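Local coordinates for fat acid-binding protein (Eubacterium ventriosum, PDB 3NYI) that binds a long-chain fatty acid, seen as stearic acid in the crystal, and is probably a lipid-binding protein of the DegV family, at residues 237-242 with 264-270; 248-252 with 284-288. One frame throughout, in Å; residues are numbered along the deposited sequence.

Contact 1: residues 237-242 with 264-270; sequences IVSVGY and LDSETNV. With STE (stearic acid), chain C.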
loop_
_atom_site.group_PDB
_atom_site.type_symbol
_atom_site.label_atom_id
_atom_site.label_comp_id
_atom_site.label_asym_id
_atom_site.label_seq_id
_atom_site.Cartn_x
_atom_site.Cartn_y
_atom_site.Cartn_z
ATOM N N ILE A 237 -14.637 3.984 -3.579
ATOM C CA ILE A 237 -13.944 4.884 -2.661
ATOM C C ILE A 237 -12.663 5.357 -3.344
ATOM O O ILE A 237 -11.991 4.574 -3.993
ATOM C CB ILE A 237 -13.531 4.119 -1.381
ATOM C CG1 ILE A 237 -14.776 3.649 -0.625
ATOM C CG2 ILE A 237 -12.628 4.984 -0.492
ATOM C CD1 ILE A 237 -15.698 4.792 -0.197
ATOM N N VAL A 238 -12.313 6.630 -3.204
ATOM C CA VAL A 238 -11.113 7.144 -3.855
ATOM C C VAL A 238 -10.225 7.880 -2.838
ATOM O O VAL A 238 -10.717 8.702 -2.060
ATOM C CB VAL A 238 -11.478 8.083 -5.019
ATOM C CG1 VAL A 238 -10.241 8.540 -5.748
ATOM C CG2 VAL A 238 -12.438 7.390 -5.980
ATOM N N SER A 239 -8.935 7.546 -2.810
ATOM C CA SER A 239 -7.978 8.243 -1.934
ATOM C C SER A 239 -6.688 8.535 -2.678
ATOM O O SER A 239 -6.399 7.905 -3.702
ATOM C CB SER A 239 -7.661 7.435 -0.673
ATOM O OG SER A 239 -8.807 7.295 0.152
ATOM N N VAL A 240 -5.908 9.481 -2.153
ATOM C CA VAL A 240 -4.671 9.918 -2.802
ATOM C C VAL A 240 -3.435 9.548 -1.969
ATOM O O VAL A 240 -3.493 9.525 -0.732
ATOM C CB VAL A 240 -4.687 11.458 -3.069
ATOM C CG1 VAL A 240 -3.290 11.991 -3.299
ATOM C CG2 VAL A 240 -5.607 11.800 -4.262
ATOM N N GLY A 241 -2.328 9.253 -2.653
ATOM C CA GLY A 241 -1.026 9.086 -2.005
ATOM C C GLY A 241 -0.005 10.071 -2.566
ATOM O O GLY A 241 0.029 10.333 -3.776
ATOM N N TYR A 242 0.833 10.620 -1.694
ATOM C CA TYR A 242 1.840 11.589 -2.114
ATOM C C TYR A 242 3.198 11.267 -1.502
ATOM O O TYR A 242 3.285 10.579 -0.483
ATOM C CB TYR A 242 1.425 13.012 -1.728
ATOM C CG TYR A 242 1.127 13.178 -0.258
ATOM C CD1 TYR A 242 2.145 13.441 0.655
ATOM C CD2 TYR A 242 -0.170 13.055 0.223
ATOM C CE1 TYR A 242 1.878 13.588 2.000
ATOM C CE2 TYR A 242 -0.448 13.196 1.570
ATOM C CZ TYR A 242 0.578 13.461 2.453
ATOM O OH TYR A 242 0.303 13.603 3.794
ATOM N N LEU A 264 -12.812 12.830 -2.080
ATOM C CA LEU A 264 -11.897 11.816 -1.562
ATOM C C LEU A 264 -12.343 11.296 -0.207
ATOM O O LEU A 264 -12.921 12.034 0.592
ATOM C CB LEU A 264 -10.481 12.384 -1.444
ATOM C CG LEU A 264 -9.831 12.882 -2.738
ATOM C CD1 LEU A 264 -8.427 13.413 -2.435
ATOM C CD2 LEU A 264 -9.782 11.762 -3.781
ATOM N N ASP A 265 -12.068 10.027 0.070
ATOM C CA ASP A 265 -12.218 9.539 1.430
ATOM C C ASP A 265 -10.917 9.807 2.162
ATOM O O ASP A 265 -9.943 9.082 1.999
ATOM C CB ASP A 265 -12.587 8.060 1.461
ATOM C CG ASP A 265 -14.092 7.847 1.515
ATOM O OD1 ASP A 265 -14.574 7.273 2.519
ATOM O OD2 ASP A 265 -14.794 8.280 0.567
ATOM N N SER A 266 -10.907 10.867 2.963
ATOM C CA SER A 266 -9.658 11.397 3.490
ATOM C C SER A 266 -9.000 10.486 4.514
ATOM O O SER A 266 -7.787 10.556 4.720
ATOM C CB SER A 266 -9.876 12.801 4.068
ATOM O OG SER A 266 -10.899 12.777 5.040
ATOM N N GLU A 267 -9.790 9.632 5.157
ATOM C CA GLU A 267 -9.233 8.730 6.160
ATOM C C GLU A 267 -8.141 7.842 5.571
ATOM O O GLU A 267 -7.184 7.481 6.262
ATOM C CB GLU A 267 -10.321 7.854 6.786
ATOM C CG GLU A 267 -10.961 8.430 8.032
ATOM C CD GLU A 267 -11.565 7.347 8.921
ATOM O OE1 GLU A 267 -11.160 7.254 10.099
ATOM O OE2 GLU A 267 -12.432 6.581 8.438
ATOM N N THR A 268 -8.290 7.502 4.293
ATOM C CA THR A 268 -7.358 6.581 3.633
ATOM C C THR A 268 -6.424 7.242 2.620
ATOM O O THR A 268 -5.748 6.556 1.858
ATOM C CB THR A 268 -8.086 5.384 2.991
ATOM O OG1 THR A 268 -9.285 5.835 2.338
ATOM C CG2 THR A 268 -8.460 4.358 4.078
ATOM N N ASN A 269 -6.384 8.570 2.606
ATOM C CA ASN A 269 -5.297 9.265 1.934
ATOM C C ASN A 269 -4.022 8.846 2.664
ATOM O O ASN A 269 -4.054 8.624 3.866
ATOM C CB ASN A 269 -5.455 10.788 2.053
ATOM C CG ASN A 269 -6.545 11.335 1.151
ATOM O OD1 ASN A 269 -7.035 10.634 0.263
ATOM N ND2 ASN A 269 -6.930 12.596 1.372
ATOM N N VAL A 270 -2.910 8.728 1.957
ATOM C CA VAL A 270 -1.674 8.333 2.635
ATOM C C VAL A 270 -0.480 9.179 2.243
ATOM O O VAL A 270 -0.356 9.617 1.099
ATOM C CB VAL A 270 -1.324 6.856 2.373
ATOM C CG1 VAL A 270 -2.378 5.936 2.991
ATOM C CG2 VAL A 270 -1.145 6.594 0.862
HETATM C C1 STE C . 10.650 -6.208 0.977
HETATM O O1 STE C . 10.251 -7.318 1.152
HETATM O O2 STE C . 11.829 -6.007 0.944
HETATM C C2 STE C . 9.657 -5.095 0.568
HETATM C C3 STE C . 9.685 -4.877 -0.966
HETATM C C4 STE C . 8.771 -3.686 -1.349
HETATM C C5 STE C . 8.580 -3.598 -2.880
HETATM C C6 STE C . 7.712 -2.369 -3.233
HETATM C C7 STE C . 7.587 -2.193 -4.767
HETATM C C8 STE C . 6.581 -1.046 -5.047
HETATM C C9 STE C . 6.425 -0.798 -6.565
HETATM C C10 STE C . 5.480 0.417 -6.777
HETATM C C11 STE C . 4.039 -0.041 -6.543
HETATM C C12 STE C . 3.212 0.837 -5.575
HETATM C C13 STE C . 3.690 2.293 -5.446
HETATM C C14 STE C . 2.423 3.184 -5.549
HETATM C C15 STE C . 2.706 4.618 -5.042
HETATM C C16 STE C . 1.553 5.541 -5.508
HETATM C C17 STE C . 0.406 5.505 -4.474
HETATM C C18 STE C . -0.682 6.546 -4.822
HETATM O O HOH W 1 -14.093 8.436 -1.934
#
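Strand 237-242 and the loop 264-270 run in the same direction, joined by main-chain bonds from Asp265 N to Val238 O (2.8 Å), from Val270 N to Val240 O (2.9 Å) and, longer, from Tyr242 N to Val270 O; Gly241 and Val270 form a parallel bridge. Where the loop bulges away, Asn269 OD1 stands in for a main-chain acceptor: it accepts a hydrogen bond from Val240 N at 2.9 Å, nearly straight (169°), though the donor stands 42° out of the amide carbonyl plane. Ser239, with OG beside its own backbone N (chi1 -65°), donates a hydrogen bond to Asp265 O at 2.8 Å, on a lone pair in the carbonyl plane; Thr268 N binds the same oxygen, and Thr268 OG1 lies 2.7 Å from Ser239 OG. Leu264 reaches along the strand, CD2 against Val238 CG1 and CD1 against Val240 CG2 (3.7 Å). Ile237 crosses Asp265 at about a right angle, CG2 on its CB, while a water bridges Val238 N and Asp265 OD2 and Arg140 holds OD1 in a salt bridge. Over one face of the Tyr242 ring, toward its rim, sits Val270 O. On the sheet face bearing Val270, Gly241 CA lies 3.8 Å from C18 of stearic acid. This is the parallel edge of the C-terminal mixed sheet, where it meets the methyl end of the bound stearic acid, consistent with a DegV-type lipid pocket.

Contact 2: residues 248-252 with 284-288; sequences EGFEF and PIGLG. With STE (stearic acid), chain C.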
loop_
_atom_site.group_PDB
_atom_site.type_symbol
_atom_site.label_atom_id
_atom_site.label_comp_id
_atom_site.label_asym_id
_atom_site.label_seq_id
_atom_site.Cartn_x
_atom_site.Cartn_y
_atom_site.Cartn_z
ATOM N N GLU A 248 2.260 19.529 -3.165
ATOM C CA GLU A 248 1.880 18.967 -4.449
ATOM C C GLU A 248 0.766 17.967 -4.215
ATOM O O GLU A 248 -0.221 17.928 -4.954
ATOM C CB GLU A 248 3.069 18.282 -5.124
ATOM C CG GLU A 248 2.724 17.728 -6.500
ATOM C CD GLU A 248 3.822 16.869 -7.108
ATOM O OE1 GLU A 248 4.514 16.153 -6.356
ATOM O OE2 GLU A 248 3.981 16.898 -8.350
ATOM N N GLY A 249 0.924 17.157 -3.176
ATOM C CA GLY A 249 -0.104 16.199 -2.807
ATOM C C GLY A 249 -1.468 16.838 -2.587
ATOM O O GLY A 249 -2.470 16.396 -3.158
ATOM N N PHE A 250 -1.518 17.873 -1.752
ATOM C CA PHE A 250 -2.794 18.529 -1.458
ATOM C C PHE A 250 -3.401 19.132 -2.724
ATOM O O PHE A 250 -4.612 19.077 -2.928
ATOM C CB PHE A 250 -2.625 19.628 -0.402
ATOM C CG PHE A 250 -2.033 19.144 0.883
ATOM C CD1 PHE A 250 -2.439 17.941 1.436
ATOM C CD2 PHE A 250 -1.076 19.897 1.546
ATOM C CE1 PHE A 250 -1.889 17.487 2.625
ATOM C CE2 PHE A 250 -0.528 19.454 2.736
ATOM C CZ PHE A 250 -0.935 18.245 3.277
ATOM N N GLU A 251 -2.550 19.713 -3.560
ATOM C CA GLU A 251 -2.993 20.314 -4.808
ATOM C C GLU A 251 -3.485 19.223 -5.751
ATOM O O GLU A 251 -4.466 19.394 -6.470
ATOM C CB GLU A 251 -1.844 21.089 -5.463
ATOM C CG GLU A 251 -2.209 21.747 -6.789
ATOM C CD GLU A 251 -0.993 22.238 -7.572
ATOM O OE1 GLU A 251 -0.001 21.483 -7.684
ATOM O OE2 GLU A 251 -1.037 23.378 -8.090
ATOM N N PHE A 252 -2.786 18.097 -5.757
ATOM C CA PHE A 252 -3.215 16.975 -6.578
ATOM C C PHE A 252 -4.603 16.507 -6.150
ATOM O O PHE A 252 -5.440 16.185 -6.996
ATOM C CB PHE A 252 -2.200 15.824 -6.531
ATOM C CG PHE A 252 -2.536 14.688 -7.456
ATOM C CD1 PHE A 252 -2.554 14.880 -8.832
ATOM C CD2 PHE A 252 -2.839 13.426 -6.952
ATOM C CE1 PHE A 252 -2.874 13.840 -9.696
ATOM C CE2 PHE A 252 -3.166 12.377 -7.806
ATOM C CZ PHE A 252 -3.183 12.583 -9.185
ATOM N N PRO A 284 6.802 9.738 -5.831
ATOM C CA PRO A 284 5.589 9.098 -6.356
ATOM C C PRO A 284 4.359 9.953 -6.065
ATOM O O PRO A 284 4.340 10.657 -5.059
ATOM C CB PRO A 284 5.493 7.807 -5.543
ATOM C CG PRO A 284 6.265 8.087 -4.255
ATOM C CD PRO A 284 7.087 9.339 -4.444
ATOM N N ILE A 285 3.349 9.893 -6.927
ATOM C CA ILE A 285 2.097 10.589 -6.651
ATOM C C ILE A 285 0.986 9.922 -7.446
ATOM O O ILE A 285 1.190 9.503 -8.579
ATOM C CB ILE A 285 2.186 12.088 -6.988
ATOM C CG1 ILE A 285 0.896 12.807 -6.574
ATOM C CG2 ILE A 285 2.513 12.303 -8.467
ATOM C CD1 ILE A 285 1.062 14.311 -6.402
ATOM N N GLY A 286 -0.178 9.771 -6.839
ATOM C CA GLY A 286 -1.228 9.030 -7.513
ATOM C C GLY A 286 -2.450 8.858 -6.659
ATOM O O GLY A 286 -2.599 9.511 -5.627
ATOM N N LEU A 287 -3.341 7.986 -7.110
ATOM C CA LEU A 287 -4.582 7.745 -6.401
ATOM C C LEU A 287 -4.896 6.264 -6.435
ATOM O O LEU A 287 -4.451 5.545 -7.331
ATOM C CB LEU A 287 -5.740 8.559 -7.013
ATOM C CG LEU A 287 -6.202 8.174 -8.419
ATOM C CD1 LEU A 287 -7.676 8.489 -8.601
ATOM C CD2 LEU A 287 -5.374 8.903 -9.468
ATOM N N GLY A 288 -5.626 5.812 -5.420
ATOM C CA GLY A 288 -6.102 4.446 -5.342
ATOM C C GLY A 288 -7.616 4.433 -5.264
ATOM O O GLY A 288 -8.243 5.385 -4.772
HETATM C C1 STE C . 10.650 -6.208 0.977
HETATM O O1 STE C . 10.251 -7.318 1.152
HETATM O O2 STE C . 11.829 -6.007 0.944
HETATM C C2 STE C . 9.657 -5.095 0.568
HETATM C C3 STE C . 9.685 -4.877 -0.966
HETATM C C4 STE C . 8.771 -3.686 -1.349
HETATM C C5 STE C . 8.580 -3.598 -2.880
HETATM C C6 STE C . 7.712 -2.369 -3.233
HETATM C C7 STE C . 7.587 -2.193 -4.767
HETATM C C8 STE C . 6.581 -1.046 -5.047
HETATM C C9 STE C . 6.425 -0.798 -6.565
HETATM C C10 STE C . 5.480 0.417 -6.777
HETATM C C11 STE C . 4.039 -0.041 -6.543
HETATM C C12 STE C . 3.212 0.837 -5.575
HETATM C C13 STE C . 3.690 2.293 -5.446
HETATM C C14 STE C . 2.423 3.184 -5.549
HETATM C C15 STE C . 2.706 4.618 -5.042
HETATM C C16 STE C . 1.553 5.541 -5.508
HETATM C C17 STE C . 0.406 5.505 -4.474
HETATM C C18 STE C . -0.682 6.546 -4.822
#
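Ile285 projects from its strand toward helix 248-252 and meets it chiefly through Phe252; the axes of the two short segments approach to 9.4 Å at an angle of 44°. Phe252 carries CG anti to its backbone N (chi1 -175°), which sends the ring out from the helix toward the strand. Its CB touches Ile285 CD1 at 3.6 Å. CG and CD2 then lie beneath the isoleucine, whose CG1 stands over the ring face, 4.2 Å from the centroid and 27° off the normal, a CH-pi contact. Farther out the ring meets the strand with its edge: CE2 is 3.6 Å from Gly286 O, near the ring plane, and CZ ends 4.3 Å from Leu287 CD2. Ile285 CD1 also packs on the aliphatic part of Glu248, 3.8 Å from CG, and near Gly249 CA; the carboxylate of Glu248 is engaged by Arg213 and Lys217. No hydrogen bond spans the two segments. Behind the strand, C18 of stearic acid comes to 3.4 Å from Gly286 C. Helix 246-260 thus lies on one face of the sheet beside helix 213-231, which also touches Ile285 and Leu287, while strands 163-167 and 236-242 flank strand 285-291.

Both contacts are buried and involve the same six-stranded sheet, in which strands 236-242 and 285-291 are antiparallel neighbours. Probable hydrogen bonds from Gly288 N to Ser239 O and from Gly241 N to Gly286 O tie the two contacts together; their centres lie about 9 Å apart. Their chemistry follows their place: contact 1 works within the sheet and at its border, through main-chain and polar side-chain bonds, whereas contact 2 seats a helix on the sheet face with apolar groups. Helix 246-260 connects the two in the chain, following strand 236-242 and preceding loop 264-270. The methyl end of stearic acid touches both, at Gly241 and Gly286.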